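Local coordinates for protein FeeM (Uncultured bacterium, PDB 2G0B) that catalyses the formation of N-acyl amino acids, probably joining a fatty acyl group from an acyl carrier protein to the amine of tyrosine, at residues Ala49-Leu54 with Thr63-Asn68; Ala95-Phe100 with Asp137-Ser142. All coordinates share one frame; numbering follows the deposited sequence.

Interaction 1 (Ala49-Leu54 with Thr63-Asn68); sequences ATTFGL and TISIIN
F52 lies against two neighbours on the facing strand. Its ring has CG beside the backbone N (chi1 -58°), which brings CE2 to 3.6 Å from I66 CG2, while F52 CB meets I64 CG2 at 3.9 Å; the I64 carbonyl oxygen sits at the ring edge. F52 is also paired through its main chain: its N reaches I64 O at 2.7 Å in a nearly straight bond. F52 O takes two donors, the hydroxyl T63 OG1 at 3.0 Å and, from well above the carbonyl plane, I64 N at 3.2 Å. On the other face, T51 OG1 and S65 OG share a hydrogen bond of 3.0 Å, buried beneath L44 of helix 38-44. The A49-T50 end is looser and partly open to solvent. There T50 and I66 still exchange both backbone bonds, but their side chains merely brush, and A49 CB comes no nearer than 4.3 Å to I67 CG1. The face carrying T50, F52 and I64 lies under helix 121-133. Strands 49-56 and 59-68 form an antiparallel beta hairpin in the central sheet of an acetyltransferase-like (GNAT-type) fold.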
loop_
_atom_site.group_PDB
_atom_site.type_symbol
_atom_site.label_atom_id
_atom_site.label_comp_id
_atom_site.label_asym_id
_atom_site.label_seq_id
_atom_site.Cartn_x
_atom_site.Cartn_y
_atom_site.Cartn_z
ATOM N N ALA A 49 -5.414 10.979 3.963
ATOM C CA ALA A 49 -5.472 9.660 3.341
ATOM C C ALA A 49 -6.182 9.678 1.981
ATOM O O ALA A 49 -6.955 10.590 1.687
ATOM C CB ALA A 49 -6.115 8.665 4.272
ATOM N N THR A 50 -5.889 8.674 1.152
ATOM C CA THR A 50 -6.481 8.541 -0.176
ATOM C C THR A 50 -6.609 7.069 -0.526
ATOM O O THR A 50 -5.644 6.341 -0.450
ATOM C CB THR A 50 -5.600 9.263 -1.233
ATOM O OG1 THR A 50 -5.652 10.676 -1.018
ATOM C CG2 THR A 50 -6.185 9.112 -2.628
ATOM N N THR A 51 -7.809 6.635 -0.902
ATOM C CA THR A 51 -8.044 5.235 -1.253
ATOM C C THR A 51 -8.238 5.049 -2.763
ATOM O O THR A 51 -9.016 5.764 -3.398
ATOM C CB THR A 51 -9.269 4.677 -0.490
ATOM O OG1 THR A 51 -9.060 4.787 0.921
ATOM C CG2 THR A 51 -9.410 3.173 -0.715
ATOM N N PHE A 52 -7.515 4.089 -3.328
ATOM C CA PHE A 52 -7.673 3.717 -4.722
ATOM C C PHE A 52 -8.412 2.385 -4.802
ATOM O O PHE A 52 -8.441 1.625 -3.829
ATOM C CB PHE A 52 -6.313 3.604 -5.409
ATOM C CG PHE A 52 -5.505 4.856 -5.355
ATOM C CD1 PHE A 52 -5.775 5.913 -6.213
ATOM C CD2 PHE A 52 -4.472 4.987 -4.448
ATOM C CE1 PHE A 52 -5.021 7.083 -6.162
ATOM C CE2 PHE A 52 -3.720 6.151 -4.390
ATOM C CZ PHE A 52 -3.997 7.202 -5.247
ATOM N N GLY A 53 -9.015 2.111 -5.953
ATOM C CA GLY A 53 -9.742 0.880 -6.151
ATOM C C GLY A 53 -9.504 0.280 -7.518
ATOM O O GLY A 53 -9.089 0.963 -8.448
ATOM N N LEU A 54 -9.776 -1.010 -7.629
ATOM C CA LEU A 54 -9.578 -1.742 -8.853
ATOM C C LEU A 54 -10.837 -2.502 -9.152
ATOM O O LEU A 54 -11.286 -3.313 -8.344
ATOM C CB LEU A 54 -8.405 -2.702 -8.700
ATOM C CG LEU A 54 -7.822 -3.364 -9.949
ATOM C CD1 LEU A 54 -7.555 -2.361 -11.053
ATOM C CD2 LEU A 54 -6.560 -4.105 -9.594
ATOM N N THR A 63 -7.975 -3.023 -3.748
ATOM C CA THR A 63 -7.861 -1.680 -3.200
ATOM C C THR A 63 -6.487 -1.417 -2.612
ATOM O O THR A 63 -5.792 -2.342 -2.202
ATOM C CB THR A 63 -8.963 -1.429 -2.148
ATOM O OG1 THR A 63 -8.706 -0.196 -1.478
ATOM C CG2 THR A 63 -8.907 -2.455 -1.025
ATOM N N ILE A 64 -6.091 -0.149 -2.616
ATOM C CA ILE A 64 -4.850 0.296 -1.977
ATOM C C ILE A 64 -5.020 1.736 -1.513
ATOM O O ILE A 64 -5.672 2.531 -2.175
ATOM C CB ILE A 64 -3.606 0.134 -2.945
ATOM C CG1 ILE A 64 -2.296 0.153 -2.160
ATOM C CG2 ILE A 64 -3.594 1.200 -4.044
ATOM C CD1 ILE A 64 -1.137 -0.503 -2.883
ATOM N N SER A 65 -4.488 2.053 -0.346
ATOM C CA SER A 65 -4.546 3.421 0.151
ATOM C C SER A 65 -3.163 3.991 0.442
ATOM O O SER A 65 -2.178 3.266 0.506
ATOM C CB SER A 65 -5.432 3.520 1.394
ATOM O OG SER A 65 -6.707 2.951 1.176
ATOM N N ILE A 66 -3.106 5.303 0.602
ATOM C CA ILE A 66 -1.873 5.987 0.951
ATOM C C ILE A 66 -2.170 7.057 2.008
ATOM O O ILE A 66 -3.115 7.827 1.860
ATOM C CB ILE A 66 -1.200 6.593 -0.325
ATOM C CG1 ILE A 66 -0.137 7.622 0.050
ATOM C CG2 ILE A 66 -2.226 7.206 -1.263
ATOM C CD1 ILE A 66 1.038 7.639 -0.904
ATOM N N ILE A 67 -1.401 7.054 3.098
ATOM C CA ILE A 67 -1.584 8.030 4.172
ATOM C C ILE A 67 -0.411 8.996 4.236
ATOM O O ILE A 67 0.733 8.582 4.371
ATOM C CB ILE A 67 -1.753 7.320 5.520
ATOM C CG1 ILE A 67 -2.757 6.172 5.391
ATOM C CG2 ILE A 67 -2.178 8.322 6.616
ATOM C CD1 ILE A 67 -2.867 5.321 6.623
ATOM N N ASN A 68 -0.701 10.287 4.141
ATOM C CA ASN A 68 0.339 11.301 4.184
ATOM C C ASN A 68 0.734 11.662 5.603
ATOM O O ASN A 68 -0.119 11.750 6.490
ATOM C CB ASN A 68 -0.097 12.545 3.421
ATOM C CG ASN A 68 0.310 12.500 1.980
ATOM O OD1 ASN A 68 -0.530 12.571 1.082
ATOM N ND2 ASN A 68 1.605 12.362 1.738
#

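Interaction 2 (Ala95-Phe100 with Asp137-Ser142); sequences AEVVQF and DYLCIS. With NLT (N-dodecanoyl-L-tyrosine), chain I.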
loop_
_atom_site.group_PDB
_atom_site.type_symbol
_atom_site.label_atom_id
_atom_site.label_comp_id
_atom_site.label_asym_id
_atom_site.label_seq_id
_atom_site.Cartn_x
_atom_site.Cartn_y
_atom_site.Cartn_z
ATOM N N ALA A 95 5.146 9.205 3.322
ATOM C CA ALA A 95 3.807 8.676 3.146
ATOM C C ALA A 95 3.871 7.173 3.227
ATOM O O ALA A 95 4.824 6.560 2.751
ATOM C CB ALA A 95 3.232 9.109 1.823
ATOM N N GLU A 96 2.883 6.575 3.871
ATOM C CA GLU A 96 2.853 5.135 4.000
ATOM C C GLU A 96 1.767 4.567 3.112
ATOM O O GLU A 96 0.625 5.032 3.143
ATOM C CB GLU A 96 2.644 4.722 5.459
ATOM C CG GLU A 96 2.183 3.285 5.621
ATOM C CD GLU A 96 2.480 2.682 6.993
ATOM O OE1 GLU A 96 2.666 1.439 7.060
ATOM O OE2 GLU A 96 2.500 3.427 8.004
ATOM N N VAL A 97 2.137 3.598 2.279
ATOM C CA VAL A 97 1.171 2.883 1.459
ATOM C C VAL A 97 0.598 1.743 2.284
ATOM O O VAL A 97 1.337 0.894 2.805
ATOM C CB VAL A 97 1.794 2.344 0.164
ATOM C CG1 VAL A 97 0.724 1.883 -0.762
ATOM C CG2 VAL A 97 2.623 3.411 -0.504
ATOM N N VAL A 98 -0.723 1.705 2.367
ATOM C CA VAL A 98 -1.394 0.935 3.388
ATOM C C VAL A 98 -2.711 0.280 2.857
ATOM O O VAL A 98 -3.235 0.692 1.813
ATOM C CB VAL A 98 -1.631 1.873 4.603
ATOM C CG1 VAL A 98 -3.098 2.181 4.818
ATOM C CG2 VAL A 98 -0.981 1.340 5.823
ATOM N N GLN A 99 -3.188 -0.763 3.559
ATOM C CA GLN A 99 -4.471 -1.447 3.254
ATOM C C GLN A 99 -4.581 -1.962 1.809
ATOM O O GLN A 99 -5.623 -1.823 1.155
ATOM C CB GLN A 99 -5.694 -0.580 3.627
ATOM C CG GLN A 99 -5.788 -0.183 5.095
ATOM C CD GLN A 99 -6.503 -1.217 5.970
ATOM O OE1 GLN A 99 -5.860 -2.078 6.583
ATOM N NE2 GLN A 99 -7.820 -1.103 6.063
ATOM N N PHE A 100 -3.488 -2.535 1.318
ATOM C CA PHE A 100 -3.465 -3.171 0.018
ATOM C C PHE A 100 -4.096 -4.557 0.134
ATOM O O PHE A 100 -3.665 -5.383 0.948
ATOM C CB PHE A 100 -2.026 -3.266 -0.491
ATOM C CG PHE A 100 -1.868 -4.104 -1.727
ATOM C CD1 PHE A 100 -2.684 -3.912 -2.825
ATOM C CD2 PHE A 100 -0.883 -5.067 -1.796
ATOM C CE1 PHE A 100 -2.537 -4.678 -3.946
ATOM C CE2 PHE A 100 -0.727 -5.838 -2.925
ATOM C CZ PHE A 100 -1.553 -5.643 -3.999
ATOM N N ASP A 137 8.880 12.468 -0.753
ATOM C CA ASP A 137 10.272 12.021 -0.762
ATOM C C ASP A 137 10.393 10.501 -0.572
ATOM O O ASP A 137 10.930 9.805 -1.435
ATOM C CB ASP A 137 11.091 12.760 0.304
ATOM C CG ASP A 137 11.282 14.224 -0.023
ATOM O OD1 ASP A 137 11.754 14.532 -1.142
ATOM O OD2 ASP A 137 10.988 15.141 0.775
ATOM N N TYR A 138 9.892 9.997 0.554
ATOM C CA TYR A 138 9.974 8.568 0.848
ATOM C C TYR A 138 8.618 7.886 0.953
ATOM O O TYR A 138 7.754 8.305 1.727
ATOM C CB TYR A 138 10.798 8.320 2.105
ATOM C CG TYR A 138 12.278 8.509 1.887
ATOM C CD1 TYR A 138 12.914 9.688 2.260
ATOM C CD2 TYR A 138 13.040 7.512 1.296
ATOM C CE1 TYR A 138 14.278 9.861 2.048
ATOM C CE2 TYR A 138 14.397 7.675 1.085
ATOM C CZ TYR A 138 15.011 8.840 1.462
ATOM O OH TYR A 138 16.356 8.985 1.246
ATOM N N LEU A 139 8.442 6.842 0.151
ATOM C CA LEU A 139 7.249 6.019 0.183
ATOM C C LEU A 139 7.519 4.797 1.055
ATOM O O LEU A 139 8.302 3.941 0.691
ATOM C CB LEU A 139 6.901 5.586 -1.236
ATOM C CG LEU A 139 5.450 5.537 -1.677
ATOM C CD1 LEU A 139 4.663 6.687 -1.121
ATOM C CD2 LEU A 139 5.400 5.559 -3.173
ATOM N N CYS A 140 6.870 4.724 2.209
ATOM C CA CYS A 140 7.140 3.652 3.171
ATOM C C CYS A 140 6.104 2.510 3.150
ATOM O O CYS A 140 4.918 2.738 2.890
ATOM C CB CYS A 140 7.242 4.229 4.569
ATOM S SG CYS A 140 8.315 5.673 4.708
ATOM N N ILE A 141 6.564 1.287 3.417
ATOM C CA ILE A 141 5.678 0.115 3.474
ATOM C C ILE A 141 6.050 -0.825 4.598
ATOM O O ILE A 141 7.233 -1.067 4.856
ATOM C CB ILE A 141 5.650 -0.691 2.105
ATOM C CG1 ILE A 141 7.059 -0.996 1.599
ATOM C CG2 ILE A 141 4.819 0.030 1.047
ATOM C CD1 ILE A 141 7.110 -2.029 0.514
ATOM N N SER A 142 5.047 -1.354 5.281
ATOM C CA SER A 142 5.287 -2.431 6.226
ATOM C C SER A 142 4.553 -3.642 5.712
ATOM O O SER A 142 3.333 -3.634 5.581
ATOM C CB SER A 142 4.843 -2.052 7.632
ATOM O OG SER A 142 3.486 -1.673 7.637
HETATM N N NLT I . 0.617 -3.793 4.630
HETATM C C1 NLT I . 0.351 -3.676 3.324
HETATM O OL NLT I . -0.781 -3.709 2.855
HETATM C C2 NLT I . 1.560 -3.520 2.413
HETATM C C3 NLT I . 1.362 -2.439 1.342
HETATM C C4 NLT I . 2.292 -2.658 0.137
HETATM C C5 NLT I . 2.072 -1.592 -0.943
HETATM C C6 NLT I . 3.195 -1.554 -1.979
HETATM C C7 NLT I . 3.147 -0.275 -2.818
HETATM C C8 NLT I . 3.930 -0.435 -4.116
HETATM C C9 NLT I . 3.965 0.848 -4.959
HETATM C C10 NLT I . 5.360 0.997 -5.565
HETATM C C11 NLT I . 5.580 2.299 -6.333
HETATM C C12 NLT I . 6.882 2.216 -7.132
HETATM C CA NLT I . -0.384 -4.063 5.664
HETATM C CB NLT I . 0.288 -4.172 7.029
HETATM C CG NLT I . 0.751 -5.585 7.309
HETATM C CD2 NLT I . -0.159 -6.633 7.332
HETATM C CE2 NLT I . 0.272 -7.922 7.588
HETATM C CZ NLT I . 1.609 -8.163 7.839
HETATM C CE1 NLT I . 2.525 -7.119 7.812
HETATM C CD1 NLT I . 2.097 -5.829 7.550
HETATM O OH NLT I . 2.018 -9.397 8.087
HETATM C C NLT I . -1.409 -2.974 5.772
HETATM O O NLT I . -1.034 -1.794 5.604
HETATM O O2 NLT I . -2.603 -3.277 6.027
#
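V97 and I141 meet side by side, V97 CB 3.9 Å from I141 CG2, and both press on the acyl chain of the bound N-dodecanoyl-L-tyrosine: V97 CG1 lies 3.7 Å from ligand C5, and I141 CG2 flanks C5 and C6. The other V97 branch, CG2, packs obliquely on L139 CG. Main-chain groups of these strands hold much of the polar head, to which Y29 OH, N144 ND2 and P171 O also bond. S142 O accepts the ligand amide N in an almost straight bond (2.9 Å, 174°), Q99 N gives its hydrogen to the carboxylate oxygen O at 3.1 Å, and F100 N makes a weak bond to the acyl oxygen OL. Q99 has a left-handed backbone conformation, and both its N-H and that of F100 face the ligand. The two parallel strands stay paired through A95, E96 and V97, then part, with 37° between their short axes, and the ligand amide bridges the gap between S142 and F100. Such a splay is the hallmark of the GNAT fold, where it usually receives the pantetheine arm of coenzyme A. Before the strands part, C140 bonds through N to A95 O at 2.8 Å and through O to V97 N at 3.0 Å. E96 extends, with CG anti to N (chi1 162°), so that OE1 accepts S142 OG at 3.3 Å, probably helping to position the residue whose carbonyl accepts the ligand amide. E96 OE2 in turn accepts M76 N. Farther back, V127 of helix 121-133 supports V97 and L139.

Interactions 1 and 2 are successive steps across one sheet, their centres about 10 Å apart, joined where strand 59-68 runs antiparallel to strand 94-102. Probable hydrogen bonds tie them: V98 N to S65 O at 2.8 Å and I67 N to E96 O at 2.9 Å. The two strands pair on both sides of Q99 and F100 (S65 with V98, T63 with A101), consistent with a beta bulge that turns their N-H groups to the product. T63 O also packs 3.5 Å from F100 CD1. The I64 side chain, whose nearest atom lies about 4 Å from the ligand, adds a wall to the pocket opened in interaction 2, and F124 of helix 121-133 touches I64 and F100.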